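Local coordinates for protein enoyl-CoA hydratase/isomerase (Shewanella pealeana, PDB 4KPK) that probably acts as a hydratase or isomerase on enoyl-CoA thioesters, as a trimeric member of the crotonase family, at residues Q37-L41 with D64-E70; L75-N81 with M129-K135; G143-G147 with R164-C168. All blocks are in the same frame, centred on the assembly; numbering follows the deposited sequence.

Overall arrangement
Helix 30-37 leads the chain into contact 1, where the turn 37-41 meets the first turns of helix 65-80; this closes a loop made largely of the hairpin 41-46/49-54. The same helix carries contact 2 at its far end: 75-81 packs on 129-135, the end of helix 113-132, closing a longer loop that includes strand 86-91. Contact 3 follows strand 137-141 and joins 143-147 to 164-168 around helix 148-155 and strand 158-161. The three closures run in series, neither nesting nor crossing. Contacts 1 and 2 have centres about 17 Å apart; contacts 2 and 3, about 25 Å apart, lie on opposite sides of the chain's centre.

Contact 1: Q37-L41 with D64-E70; sequences QLHYL and DEVMISE. With EDO (1,2-ethanediol), chain B.
The Tyr40 ring carries Val66 CG1 over one face, 4.0 Å from its centroid and 29° off the normal, a CH-pi contact, while Asp64 OD1 and the Met67 backbone lie at its edge. His39 is met edge-on by Glu70: OE2 sits 3.0 Å from CD2, and ring and carboxylate planes are nearly parallel, 11° apart. Gln37 O stands over the centre of one imidazole face.

Glu70 grips the turn with both oxygens. His39 N gives an almost straight bond to Glu70 OE2 (2.8 Å, 175°) on its syn side, and Tyr40 N reaches the syn lone pair of Glu70 OE1, also at 2.8 Å. The chain, extended beyond CG, carries the carboxylate out from the helix to these two successive N-H groups. With Glu70 replaced by alanine, the N-H groups of His39 and Tyr40 would probably both lose their acceptor, leaving the turn freer to move.

Asp64 is the helix N-cap and works twice: OD1 accepts from Met67 N at 3.0 Å, and the syn lone pair of OD2 takes the Tyr40 hydroxyl, also at 3.0 Å (OH to OD2).

Arg56 adds a cation-pi contact to Tyr40. Leu38 and Leu41 rest on Val74, so the turn joining helix 30-37 to strand 41-46 is seated along helix 65-80, whose start touches Trp104 of helix 102-109.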
loop_
_atom_site.group_PDB
_atom_site.type_symbol
_atom_site.label_atom_id
_atom_site.label_comp_id
_atom_site.label_asym_id
_atom_site.label_seq_id
_atom_site.Cartn_x
_atom_site.Cartn_y
_atom_site.Cartn_z
ATOM N N GLN A 37 22.328 -20.458 28.526
ATOM C CA GLN A 37 23.379 -19.506 28.352
ATOM C C GLN A 37 22.943 -18.085 28.010
ATOM O O GLN A 37 23.571 -17.145 28.455
ATOM C CB GLN A 37 24.332 -20.010 27.274
ATOM C CG GLN A 37 25.053 -21.243 27.809
ATOM C CD GLN A 37 25.612 -22.127 26.743
ATOM O OE1 GLN A 37 25.237 -22.049 25.578
ATOM N NE2 GLN A 37 26.515 -22.984 27.138
ATOM N N LEU A 38 21.846 -17.907 27.278
ATOM C CA LEU A 38 21.316 -16.544 27.009
ATOM C C LEU A 38 20.886 -15.801 28.276
ATOM O O LEU A 38 20.186 -16.366 29.114
ATOM C CB LEU A 38 20.091 -16.610 26.072
ATOM C CG LEU A 38 20.415 -17.286 24.740
ATOM C CD1 LEU A 38 19.199 -17.577 23.856
ATOM C CD2 LEU A 38 21.467 -16.453 24.019
ATOM N N HIS A 39 21.240 -14.510 28.345
ATOM C CA HIS A 39 21.020 -13.672 29.519
ATOM C C HIS A 39 19.601 -13.115 29.519
ATOM O O HIS A 39 18.994 -13.025 30.567
ATOM C CB HIS A 39 22.016 -12.478 29.545
ATOM C CG HIS A 39 23.474 -12.876 29.478
ATOM N ND1 HIS A 39 24.177 -13.320 30.580
ATOM C CD2 HIS A 39 24.357 -12.897 28.440
ATOM C CE1 HIS A 39 25.425 -13.598 30.225
ATOM N NE2 HIS A 39 25.558 -13.361 28.930
ATOM N N TYR A 40 19.135 -12.710 28.333
ATOM C CA TYR A 40 17.940 -11.935 28.124
ATOM C C TYR A 40 16.813 -12.637 27.430
ATOM O O TYR A 40 15.637 -12.162 27.464
ATOM C CB TYR A 40 18.256 -10.722 27.286
ATOM C CG TYR A 40 19.165 -9.703 27.907
ATOM C CD1 TYR A 40 19.502 -9.711 29.267
ATOM C CD2 TYR A 40 19.627 -8.677 27.146
ATOM C CE1 TYR A 40 20.319 -8.725 29.807
ATOM C CE2 TYR A 40 20.414 -7.699 27.683
ATOM C CZ TYR A 40 20.760 -7.722 28.990
ATOM O OH TYR A 40 21.554 -6.695 29.426
ATOM N N LEU A 41 17.122 -13.775 26.834
ATOM C CA LEU A 41 16.121 -14.548 26.103
ATOM C C LEU A 41 15.973 -15.942 26.715
ATOM O O LEU A 41 16.900 -16.433 27.344
ATOM C CB LEU A 41 16.555 -14.707 24.638
ATOM C CG LEU A 41 16.739 -13.437 23.820
ATOM C CD1 LEU A 41 17.341 -13.724 22.429
ATOM C CD2 LEU A 41 15.393 -12.742 23.715
ATOM N N ASP A 64 19.109 -3.639 24.406
ATOM C CA ASP A 64 20.480 -3.174 24.327
ATOM C C ASP A 64 21.279 -4.076 23.390
ATOM O O ASP A 64 20.685 -4.956 22.723
ATOM C CB ASP A 64 21.063 -3.068 25.739
ATOM C CG ASP A 64 21.226 -4.389 26.397
ATOM O OD1 ASP A 64 21.058 -5.457 25.741
ATOM O OD2 ASP A 64 21.536 -4.358 27.596
ATOM N N GLU A 65 22.608 -3.839 23.310
ATOM C CA GLU A 65 23.504 -4.601 22.390
ATOM C C GLU A 65 23.488 -6.125 22.628
ATOM O O GLU A 65 23.588 -6.969 21.723
ATOM C CB GLU A 65 24.932 -4.000 22.437
ATOM C CG GLU A 65 25.767 -4.317 23.671
ATOM C CD GLU A 65 25.387 -3.655 25.031
ATOM O OE1 GLU A 65 24.370 -2.939 25.241
ATOM O OE2 GLU A 65 26.164 -3.905 25.958
ATOM N N VAL A 66 23.344 -6.478 23.863
ATOM C CA VAL A 66 23.281 -7.856 24.230
ATOM C C VAL A 66 21.965 -8.510 23.732
ATOM O O VAL A 66 22.028 -9.535 23.114
ATOM C CB VAL A 66 23.462 -8.001 25.774
ATOM C CG1 VAL A 66 23.142 -9.422 26.238
ATOM C CG2 VAL A 66 24.876 -7.597 26.199
HETATM N N MSE A 67 20.796 -7.926 24.033
HETATM C CA MSE A 67 19.503 -8.384 23.489
HETATM C C MSE A 67 19.557 -8.547 21.992
HETATM O O MSE A 67 19.109 -9.550 21.485
HETATM C CB MSE A 67 18.422 -7.375 23.752
HETATM C CG MSE A 67 17.059 -7.712 23.164
HETATM SE SE MSE A 67 15.965 -8.507 24.609
HETATM C CE MSE A 67 15.678 -6.924 25.688
ATOM N N ILE A 68 20.066 -7.537 21.304
ATOM C CA ILE A 68 20.181 -7.543 19.836
ATOM C C ILE A 68 20.959 -8.790 19.444
ATOM O O ILE A 68 20.494 -9.587 18.638
ATOM C CB ILE A 68 20.914 -6.288 19.273
ATOM C CG1 ILE A 68 20.153 -4.975 19.553
ATOM C CG2 ILE A 68 21.202 -6.414 17.799
ATOM C CD1 ILE A 68 18.679 -5.087 19.383
ATOM N N SER A 69 22.100 -8.998 20.091
ATOM C CA SER A 69 22.994 -10.081 19.679
ATOM C C SER A 69 22.432 -11.447 20.009
ATOM O O SER A 69 22.512 -12.417 19.215
ATOM C CB SER A 69 24.393 -9.901 20.289
ATOM O OG SER A 69 24.992 -11.166 20.498
ATOM N N GLU A 70 21.815 -11.539 21.186
ATOM C CA GLU A 70 21.169 -12.786 21.554
ATOM C C GLU A 70 20.067 -13.153 20.562
ATOM O O GLU A 70 19.889 -14.303 20.218
ATOM C CB GLU A 70 20.661 -12.687 22.994
ATOM C CG GLU A 70 21.812 -12.608 23.987
ATOM C CD GLU A 70 21.446 -12.953 25.402
ATOM O OE1 GLU A 70 20.251 -12.923 25.781
ATOM O OE2 GLU A 70 22.377 -13.227 26.164
HETATM C C1 EDO B . 17.313 -17.264 30.062
HETATM O O1 EDO B . 18.202 -17.437 28.959
HETATM C C2 EDO B . 16.105 -18.103 29.681
HETATM O O2 EDO B . 15.623 -18.841 30.789
#

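Contact 2: L75-N81 with M129-K135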
loop_
_atom_site.group_PDB
_atom_site.type_symbol
_atom_site.label_atom_id
_atom_site.label_comp_id
_atom_site.label_asym_id
_atom_site.label_seq_id
_atom_site.Cartn_x
_atom_site.Cartn_y
_atom_site.Cartn_z
ATOM N N LEU A 75 17.910 -16.718 16.223
ATOM C CA LEU A 75 17.493 -16.812 14.840
ATOM C C LEU A 75 18.415 -17.727 14.055
ATOM O O LEU A 75 17.916 -18.596 13.342
ATOM C CB LEU A 75 17.452 -15.444 14.139
ATOM C CG LEU A 75 16.370 -14.446 14.548
ATOM C CD1 LEU A 75 16.411 -13.239 13.617
ATOM C CD2 LEU A 75 15.000 -15.110 14.539
ATOM N N GLU A 76 19.735 -17.544 14.168
ATOM C CA GLU A 76 20.652 -18.412 13.398
ATOM C C GLU A 76 20.477 -19.842 13.902
ATOM O O GLU A 76 20.388 -20.760 13.112
ATOM C CB GLU A 76 22.098 -17.948 13.454
ATOM C CG GLU A 76 23.117 -19.063 13.205
ATOM C CD GLU A 76 23.115 -19.727 11.800
ATOM O OE1 GLU A 76 22.042 -19.971 11.163
ATOM O OE2 GLU A 76 24.240 -20.067 11.335
ATOM N N HIS A 77 20.322 -20.030 15.213
ATOM C CA HIS A 77 20.055 -21.363 15.732
ATOM C C HIS A 77 18.841 -22.062 15.087
ATOM O O HIS A 77 18.939 -23.197 14.620
ATOM C CB HIS A 77 19.888 -21.291 17.221
ATOM C CG HIS A 77 19.538 -22.586 17.846
ATOM N ND1 HIS A 77 20.443 -23.616 17.956
ATOM C CD2 HIS A 77 18.386 -23.018 18.417
ATOM C CE1 HIS A 77 19.864 -24.638 18.558
ATOM N NE2 HIS A 77 18.612 -24.307 18.827
ATOM N N PHE A 78 17.715 -21.382 14.990
ATOM C CA PHE A 78 16.495 -22.043 14.515
ATOM C C PHE A 78 16.407 -22.132 12.974
ATOM O O PHE A 78 15.760 -23.022 12.416
ATOM C CB PHE A 78 15.247 -21.382 15.125
ATOM C CG PHE A 78 14.993 -21.755 16.588
ATOM C CD1 PHE A 78 14.914 -23.091 16.987
ATOM C CD2 PHE A 78 14.777 -20.769 17.567
ATOM C CE1 PHE A 78 14.678 -23.437 18.306
ATOM C CE2 PHE A 78 14.501 -21.119 18.897
ATOM C CZ PHE A 78 14.466 -22.450 19.270
ATOM N N LYS A 79 17.062 -21.223 12.277
ATOM C CA LYS A 79 17.128 -21.328 10.856
ATOM C C LYS A 79 17.801 -22.654 10.457
ATOM O O LYS A 79 17.314 -23.317 9.584
ATOM C CB LYS A 79 17.884 -20.162 10.252
ATOM C CG LYS A 79 17.936 -20.308 8.748
ATOM C CD LYS A 79 18.619 -19.143 8.059
ATOM C CE LYS A 79 18.840 -19.531 6.598
ATOM N NZ LYS A 79 19.100 -18.356 5.736
ATOM N N ARG A 80 18.912 -23.012 11.110
ATOM C CA ARG A 80 19.644 -24.280 10.868
ATOM C C ARG A 80 18.790 -25.530 11.149
ATOM O O ARG A 80 18.800 -26.508 10.381
ATOM C CB ARG A 80 20.876 -24.369 11.783
ATOM C CG ARG A 80 21.949 -23.310 11.581
ATOM C CD ARG A 80 23.210 -23.623 12.398
ATOM N NE ARG A 80 22.975 -23.784 13.853
ATOM C CZ ARG A 80 23.364 -22.943 14.830
ATOM N NH1 ARG A 80 24.024 -21.817 14.567
ATOM N NH2 ARG A 80 23.077 -23.230 16.101
ATOM N N ASN A 81 18.065 -25.455 12.272
ATOM C CA ASN A 81 17.322 -26.549 12.854
ATOM C C ASN A 81 16.239 -27.101 11.954
ATOM O O ASN A 81 15.337 -26.383 11.556
ATOM C CB ASN A 81 16.703 -26.070 14.151
ATOM C CG ASN A 81 16.389 -27.193 15.077
ATOM O OD1 ASN A 81 15.574 -28.055 14.774
ATOM N ND2 ASN A 81 17.012 -27.191 16.211
HETATM N N MSE A 129 17.540 -10.575 8.897
HETATM C CA MSE A 129 17.451 -11.996 9.115
HETATM C C MSE A 129 16.072 -12.434 9.580
HETATM O O MSE A 129 15.622 -13.527 9.216
HETATM C CB MSE A 129 18.350 -12.533 10.231
HETATM C CG MSE A 129 19.845 -12.373 9.927
HETATM SE SE MSE A 129 20.937 -13.199 11.366
HETATM C CE MSE A 129 19.610 -14.407 12.139
ATOM N N LEU A 130 15.418 -11.654 10.408
ATOM C CA LEU A 130 14.031 -12.000 10.766
ATOM C C LEU A 130 13.095 -11.896 9.595
ATOM O O LEU A 130 12.348 -12.811 9.286
ATOM C CB LEU A 130 13.527 -11.077 11.879
ATOM C CG LEU A 130 12.075 -11.340 12.335
ATOM C CD1 LEU A 130 11.859 -12.776 12.783
ATOM C CD2 LEU A 130 11.681 -10.351 13.418
ATOM N N ASP A 131 13.153 -10.774 8.913
ATOM C CA ASP A 131 12.281 -10.551 7.791
ATOM C C ASP A 131 12.421 -11.665 6.698
ATOM O O ASP A 131 11.410 -12.073 6.060
ATOM C CB ASP A 131 12.564 -9.173 7.230
ATOM C CG ASP A 131 11.617 -8.794 6.160
ATOM O OD1 ASP A 131 10.440 -9.070 6.407
ATOM O OD2 ASP A 131 12.029 -8.263 5.078
ATOM N N LYS A 132 13.648 -12.181 6.549
ATOM C CA LYS A 132 13.995 -13.175 5.505
ATOM C C LYS A 132 13.931 -14.591 6.072
ATOM O O LYS A 132 14.064 -15.536 5.344
ATOM C CB LYS A 132 15.430 -12.899 4.954
ATOM C CG LYS A 132 15.559 -12.094 3.673
ATOM C CD LYS A 132 14.614 -10.951 3.642
ATOM C CE LYS A 132 14.954 -9.905 2.591
ATOM N NZ LYS A 132 14.514 -8.557 3.148
ATOM N N PHE A 133 13.636 -14.761 7.362
ATOM C CA PHE A 133 13.621 -16.099 7.969
ATOM C C PHE A 133 12.767 -17.023 7.112
ATOM O O PHE A 133 11.654 -16.643 6.784
ATOM C CB PHE A 133 13.038 -16.017 9.384
ATOM C CG PHE A 133 13.407 -17.166 10.272
ATOM C CD1 PHE A 133 14.658 -17.213 10.877
ATOM C CD2 PHE A 133 12.485 -18.166 10.558
ATOM C CE1 PHE A 133 14.998 -18.238 11.720
ATOM C CE2 PHE A 133 12.813 -19.232 11.398
ATOM C CZ PHE A 133 14.081 -19.285 11.969
ATOM N N PRO A 134 13.308 -18.201 6.676
ATOM C CA PRO A 134 12.660 -18.992 5.613
ATOM C C PRO A 134 11.550 -19.901 6.120
ATOM O O PRO A 134 11.275 -20.957 5.531
ATOM C CB PRO A 134 13.835 -19.839 5.023
ATOM C CG PRO A 134 14.797 -19.933 6.156
ATOM C CD PRO A 134 14.723 -18.591 6.848
ATOM N N LYS A 135 10.881 -19.455 7.179
ATOM C CA LYS A 135 9.893 -20.204 7.880
ATOM C C LYS A 135 8.897 -19.186 8.468
ATOM O O LYS A 135 9.267 -18.043 8.778
ATOM C CB LYS A 135 10.571 -20.972 9.019
ATOM C CG LYS A 135 11.532 -22.064 8.583
ATOM C CD LYS A 135 12.450 -22.543 9.698
ATOM C CE LYS A 135 13.263 -23.741 9.219
ATOM N NZ LYS A 135 14.326 -24.100 10.195
#
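Leu75, Phe78 and Lys79 meet Phe133, Pro134 and Lys135 where the ends of two helices of the crotonase fold, 65-80 and 113-132, come together beside the central sheet. The apolar part is centred on Leu75 and Phe133. Leu75 CD1 packs on Leu130 CB at 4.0 Å, and the selenomethionine Met129 crosses the same leucine obliquely, its CB 4.0 Å from Leu75 CD1; the position of its methyl is doubtful. The Phe133 ring has its CG anti to the backbone N (chi1 -159°), which swings it against helix 65-80: CZ lies 4.0 Å from Phe78 CB, and the edge at CE1 faces Leu75 O at 3.4 Å, a carbonyl already accepting from Lys79 N. Leu87 of strand 86-91 touches Leu75, Phe78 and Phe133, tying this cluster to the sheet.

Beside this cluster, the extended methylene chain of Lys79 crosses Pro134 at about a right angle, with Lys79 CE 4.1 Å from Pro134 CG.

On helix 113-132, Asp131 forms salt bridges with Arg187 and with Arg195 of the second subunit, so the helix that packs here also reaches the trimer interface.

The polar link across the contact is Lys135, whose extended chain brings its ammonium to the C-terminal end of helix 65-80. A positive charge there probably suits the helix dipole. NZ donates to Phe78 O at 2.9 Å, in the carbonyl plane; to Asn81 O at 2.8 Å, tilted 23° from the plane of that carbonyl; and to Lys79 O at 3.1 Å, from above the plane of the Lys79 carbonyl.

Contact 3: G143-G147 with R164-C168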
loop_
_atom_site.group_PDB
_atom_site.type_symbol
_atom_site.label_atom_id
_atom_site.label_comp_id
_atom_site.label_asym_id
_atom_site.label_seq_id
_atom_site.Cartn_x
_atom_site.Cartn_y
_atom_site.Cartn_z
ATOM N N GLY A 143 0.928 -5.482 25.979
ATOM C CA GLY A 143 1.274 -4.086 26.290
ATOM C C GLY A 143 2.253 -3.306 25.382
ATOM O O GLY A 143 2.163 -3.311 24.155
ATOM N N ALA A 144 3.186 -2.596 25.997
ATOM C CA ALA A 144 4.065 -1.676 25.257
ATOM C C ALA A 144 4.967 -2.455 24.337
ATOM O O ALA A 144 5.482 -3.495 24.704
ATOM C CB ALA A 144 4.895 -0.831 26.208
ATOM N N ALA A 145 5.094 -1.947 23.111
ATOM C CA ALA A 145 6.051 -2.481 22.119
ATOM C C ALA A 145 6.691 -1.323 21.423
ATOM O O ALA A 145 6.249 -0.956 20.337
ATOM C CB ALA A 145 5.312 -3.353 21.120
ATOM N N PHE A 146 7.629 -0.674 22.110
ATOM C CA PHE A 146 8.200 0.596 21.667
ATOM C C PHE A 146 9.592 0.297 21.022
ATOM O O PHE A 146 10.146 -0.786 21.231
ATOM C CB PHE A 146 8.348 1.562 22.860
ATOM C CG PHE A 146 7.028 1.971 23.513
ATOM C CD1 PHE A 146 5.860 2.134 22.775
ATOM C CD2 PHE A 146 6.976 2.238 24.882
ATOM C CE1 PHE A 146 4.666 2.521 23.387
ATOM C CE2 PHE A 146 5.793 2.639 25.481
ATOM C CZ PHE A 146 4.636 2.769 24.735
ATOM N N GLY A 147 10.116 1.243 20.253
ATOM C CA GLY A 147 11.502 1.173 19.712
ATOM C C GLY A 147 11.658 0.055 18.673
ATOM O O GLY A 147 10.767 -0.147 17.844
ATOM N N ARG A 164 -4.539 -3.815 25.431
ATOM C CA ARG A 164 -3.699 -2.741 26.011
ATOM C C ARG A 164 -2.443 -2.416 25.181
ATOM O O ARG A 164 -1.696 -1.498 25.577
ATOM C CB ARG A 164 -3.195 -3.122 27.404
ATOM C CG ARG A 164 -4.159 -2.844 28.530
ATOM C CD ARG A 164 -3.545 -3.309 29.847
ATOM N NE ARG A 164 -4.412 -3.023 30.999
ATOM C CZ ARG A 164 -4.592 -1.813 31.537
ATOM N NH1 ARG A 164 -3.985 -0.741 31.028
ATOM N NH2 ARG A 164 -5.385 -1.665 32.598
ATOM N N ALA A 165 -2.185 -3.163 24.083
ATOM C CA ALA A 165 -0.928 -2.920 23.299
ATOM C C ALA A 165 -0.726 -1.486 22.871
ATOM O O ALA A 165 -1.643 -0.786 22.486
ATOM C CB ALA A 165 -0.842 -3.815 22.100
ATOM N N SER A 166 0.508 -1.047 22.947
ATOM C CA SER A 166 0.818 0.345 22.822
ATOM C C SER A 166 1.950 0.494 21.820
ATOM O O SER A 166 2.897 -0.309 21.855
ATOM C CB SER A 166 1.316 0.827 24.187
ATOM O OG SER A 166 0.684 1.993 24.532
ATOM N N PHE A 167 1.876 1.514 20.950
ATOM C CA PHE A 167 2.918 1.744 19.921
ATOM C C PHE A 167 3.238 3.221 19.791
ATOM O O PHE A 167 2.386 4.075 20.041
ATOM C CB PHE A 167 2.484 1.181 18.551
ATOM C CG PHE A 167 1.970 -0.203 18.639
ATOM C CD1 PHE A 167 2.818 -1.285 18.512
ATOM C CD2 PHE A 167 0.619 -0.421 18.932
ATOM C CE1 PHE A 167 2.311 -2.573 18.649
ATOM C CE2 PHE A 167 0.123 -1.670 19.050
ATOM C CZ PHE A 167 0.962 -2.759 18.942
ATOM N N CYS A 168 4.453 3.502 19.343
ATOM C CA CYS A 168 4.993 4.846 19.378
ATOM C C CYS A 168 6.271 4.818 18.543
ATOM O O CYS A 168 7.161 4.000 18.804
ATOM C CB CYS A 168 5.346 5.210 20.844
ATOM S SG CYS A 168 5.591 6.942 21.189
HETATM O O HOH W 1 6.156 1.422 18.751
HETATM O O HOH W 2 9.613 4.148 20.208
HETATM O O HOH W 3 8.630 2.038 17.625
#
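Gly143 opens the contact by giving its carbonyl to Ser166 N. The Gly143 O to Ser166 N distance is 3.1 Å, but the donor stands well above the carbonyl plane, 64° out of it, so the bond misses the lone-pair directions; the CA-H of Ala165 also approaches this oxygen. The positive phi of Gly143 favours glycine, and its own N-H is held by Asn162.

Ala144 is bridged to Ser166, a single parallel beta bridge: the two segments run 12° apart, and the bonds on its two sides are the one from Ser166 N and the one from Ala145 N to Ser166 O, 3.0 Å long. The methyl of Ala144 lies under one face of the Phe146 ring, offset toward the rim.

Ala145 CB lies 4.0 Å from Phe167 CE1, while Ala145 O and Cys168 N both meet one water, which accepts from Cys168 N at 2.8 Å.

Phe146, its CG anti to the carbonyl carbon (chi1 -64°), brings its ring beside Ser166, CE1 lying 3.8 Å from Ser166 CB. Its CD1 touches Cys168 CB at 3.7 Å, Phe167 N lies near the ring plane at the edge, and Cys168 SG makes an oblique sulfur-aromatic contact, 5.4 Å from the centroid. Arg203 also touches this ring.

Gly147 N donates to a second water at 2.9 Å, which in turn donates to Cys168 O. Helix 148-155 begins next; in crotonases the glycine-rich start of this helix usually supplies an oxyanion-hole N-H.

After the bond from Ala145 N, water thus replaces direct bonding, beginning at Ala145 O: the two backbones diverge after the bridge, and bound waters bridge amides and carbonyls that a continued parallel pair would have joined directly.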